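PfEMP1 variant 1 of strain MC (Plasmodium falciparum, PDB 5LGD) probably binds a host cell surface receptor, this chain being a DBL-family piece of the much longer protein. Local coordinates at residues Q87-M91 with K92-L96. Sequence-based numbering, arbitrary orientation.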
ATOM      1  N   GLN B  87     -10.144   2.788 -24.171  1.00 35.60           N
ATOM      2  CA  GLN B  87      -9.268   3.482 -25.084  1.00 36.65           C
ATOM      3  C   GLN B  87      -7.815   3.213 -24.775  1.00 39.46           C
ATOM      4  O   GLN B  87      -7.088   2.891 -25.697  1.00 38.72           O
ATOM      5  CB  GLN B  87      -9.570   4.973 -25.101  1.00 40.21           C
ATOM      6  CG  GLN B  87      -8.822   5.758 -26.157  1.00 56.20           C
ATOM      7  CD  GLN B  87      -9.589   7.002 -26.478  1.00 73.41           C
ATOM      8  OE1 GLN B  87     -10.134   7.143 -27.571  1.00 69.58           O
ATOM      9  NE2 GLN B  87      -9.720   7.886 -25.500  1.00 65.64           N
ATOM     10  N   THR B  88      -7.400   3.287 -23.490  1.00 36.12           N
ATOM     11  CA  THR B  88      -6.023   2.988 -23.064  1.00 34.54           C
ATOM     12  C   THR B  88      -5.667   1.551 -23.471  1.00 36.46           C
ATOM     13  O   THR B  88      -4.620   1.306 -24.054  1.00 33.96           O
ATOM     14  CB  THR B  88      -5.896   3.176 -21.526  1.00 38.20           C
ATOM     15  OG1 THR B  88      -6.223   4.517 -21.193  1.00 38.12           O
ATOM     16  CG2 THR B  88      -4.488   2.841 -20.982  1.00 35.60           C
ATOM     17  N   LEU B  89      -6.560   0.612 -23.164  1.00 34.39           N
ATOM     18  CA  LEU B  89      -6.397  -0.828 -23.394  1.00 33.76           C
ATOM     19  C   LEU B  89      -6.180  -1.220 -24.866  1.00 35.67           C
ATOM     20  O   LEU B  89      -5.449  -2.179 -25.184  1.00 32.95           O
ATOM     21  CB  LEU B  89      -7.669  -1.465 -22.829  1.00 33.86           C
ATOM     22  CG  LEU B  89      -7.670  -2.900 -22.324  1.00 37.81           C
ATOM     23  CD1 LEU B  89      -6.510  -3.210 -21.302  1.00 34.16           C
ATOM     24  CD2 LEU B  89      -9.048  -3.201 -21.723  1.00 40.21           C
ATOM     25  N   LEU B  90      -6.791  -0.446 -25.763  1.00 32.63           N
ATOM     26  CA  LEU B  90      -6.784  -0.723 -27.195  1.00 31.84           C
ATOM     27  C   LEU B  90      -5.871   0.170 -28.008  1.00 37.28           C
ATOM     28  O   LEU B  90      -5.793  -0.027 -29.212  1.00 38.08           O
ATOM     29  CB  LEU B  90      -8.228  -0.706 -27.732  1.00 32.22           C
ATOM     30  CG  LEU B  90      -9.115  -1.790 -27.125  1.00 34.72           C
ATOM     31  CD1 LEU B  90     -10.568  -1.582 -27.468  1.00 36.31           C
ATOM     32  CD2 LEU B  90      -8.650  -3.194 -27.547  1.00 35.12           C
ATOM     33  N   MET B  91      -5.120   1.094 -27.369  1.00 35.37           N
ATOM     34  CA  MET B  91      -4.109   1.901 -28.055  1.00 36.73           C
ATOM     35  C   MET B  91      -3.169   0.901 -28.740  1.00 36.30           C
ATOM     36  O   MET B  91      -2.926  -0.178 -28.187  1.00 33.04           O
ATOM     37  CB  MET B  91      -3.319   2.777 -27.058  1.00 40.50           C
ATOM     38  CG  MET B  91      -4.100   3.985 -26.535  1.00 46.18           C
ATOM     39  SD  MET B  91      -4.786   5.023 -27.861  1.00 54.30           S
ATOM     40  CE  MET B  91      -3.254   5.851 -28.493  1.00 52.38           C
ATOM     41  N   LYS B  92      -2.766   1.196 -29.989  1.00 32.36           N
ATOM     42  CA  LYS B  92      -1.953   0.302 -30.821  1.00 32.25           C
ATOM     43  C   LYS B  92      -0.814  -0.461 -30.086  1.00 35.67           C
ATOM     44  O   LYS B  92      -0.799  -1.688 -30.157  1.00 34.45           O
ATOM     45  CB  LYS B  92      -1.396   1.048 -32.051  1.00 34.24           C
ATOM     46  CG  LYS B  92      -0.601   0.151 -33.010  1.00 41.11           C
ATOM     47  CD  LYS B  92      -0.013   0.930 -34.192  1.00 51.56           C
ATOM     48  CE  LYS B  92       1.179   1.805 -33.860  1.00 67.98           C
ATOM     49  NZ  LYS B  92       2.383   1.004 -33.501  1.00 81.40           N
ATOM     50  N   ASP B  93       0.134   0.241 -29.410  1.00 34.33           N
ATOM     51  CA  ASP B  93       1.280  -0.425 -28.773  1.00 32.75           C
ATOM     52  C   ASP B  93       0.891  -1.397 -27.669  1.00 35.19           C
ATOM     53  O   ASP B  93       1.460  -2.492 -27.620  1.00 32.68           O
ATOM     54  CB  ASP B  93       2.335   0.562 -28.273  1.00 35.98           C
ATOM     55  CG  ASP B  93       2.939   1.513 -29.308  1.00 47.94           C
ATOM     56  OD1 ASP B  93       3.049   1.121 -30.504  1.00 48.55           O
ATOM     57  OD2 ASP B  93       3.337   2.626 -28.920  1.00 56.60           O
ATOM     58  N   LEU B  94      -0.076  -1.029 -26.784  1.00 30.05           N
ATOM     59  CA  LEU B  94      -0.518  -1.969 -25.748  1.00 28.12           C
ATOM     60  C   LEU B  94      -1.311  -3.125 -26.352  1.00 32.46           C
ATOM     61  O   LEU B  94      -1.186  -4.254 -25.897  1.00 32.67           O
ATOM     62  CB  LEU B  94      -1.359  -1.267 -24.656  1.00 26.76           C
ATOM     63  CG  LEU B  94      -1.885  -2.145 -23.499  1.00 27.49           C
ATOM     64  CD1 LEU B  94      -0.757  -2.868 -22.779  1.00 26.38           C
ATOM     65  CD2 LEU B  94      -2.639  -1.288 -22.452  1.00 25.92           C
ATOM     66  N   LEU B  95      -2.171  -2.834 -27.332  1.00 32.45           N
ATOM     67  CA  LEU B  95      -2.974  -3.853 -28.001  1.00 33.49           C
ATOM     68  C   LEU B  95      -2.088  -5.004 -28.560  1.00 37.97           C
ATOM     69  O   LEU B  95      -2.389  -6.175 -28.344  1.00 40.28           O
ATOM     70  CB  LEU B  95      -3.803  -3.215 -29.129  1.00 34.71           C
ATOM     71  CG  LEU B  95      -4.595  -4.163 -29.998  1.00 40.24           C
ATOM     72  CD1 LEU B  95      -5.545  -4.974 -29.158  1.00 42.35           C
ATOM     73  CD2 LEU B  95      -5.407  -3.402 -31.009  1.00 43.04           C
ATOM     74  N   LEU B  96      -1.017  -4.650 -29.259  1.00 31.24           N
ATOM     75  CA  LEU B  96      -0.083  -5.564 -29.882  1.00 31.62           C
ATOM     76  C   LEU B  96       0.695  -6.330 -28.797  1.00 34.14           C
ATOM     77  O   LEU B  96       0.926  -7.541 -28.936  1.00 33.02           O
ATOM     78  CB  LEU B  96       0.873  -4.743 -30.813  1.00 33.22           C
ATOM     79  CG  LEU B  96       0.542  -4.589 -32.345  1.00 38.42           C
ATOM     80  CD1 LEU B  96      -0.903  -4.780 -32.690  1.00 38.00           C
ATOM     81  CD2 LEU B  96       1.098  -3.306 -32.940  1.00 38.21           C
TER
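Leu95 and Leu90 meet side chain to side chain at the kink between two successive helices, with Leu95 CD1 3.9 Å from Leu90 CD2. CB of Leu95 points toward the preceding segment, and with CG anti to the backbone N (chi1 175°) both methyls come to Leu90, CD2 resting 3.8 Å from the carbonyl oxygen Leu90 O. One residue earlier, Leu94 lies against the last turn of helix 82-90: its CD2 sits 3.6 Å from Thr88 O and 3.9 Å from Leu89 CA. That methyl therefore rests on backbone atoms, with Leu89 CD1 farther off at 4.5 Å. Met91 makes the turn. It stands at the N-cap position of helix 92-103 with an extended psi of 138°, and its carbonyl accepts the first i to i+4 bond of that helix, Leu95 N to Met91 O, 2.9 Å with an N-H...O angle of 165°. Lys92, its chain bent at chi3 and chi4, forms a salt bridge from NZ to Asp93 OD1 at 3.1 Å. Leu90 O accepts a hydrogen bond from Thr144 OG1, at the start of helix 144-162. Thr88, Leu89 and Leu94 also pack against side chains of another protein in the assembly. Among the surrounding helices, Leu89 and Leu95 touch Trp12 of helix 7-29, Leu90 packs on Trp63 of helix 45-70, and Lys92 and Leu96 meet Glu113 of helix 106-118.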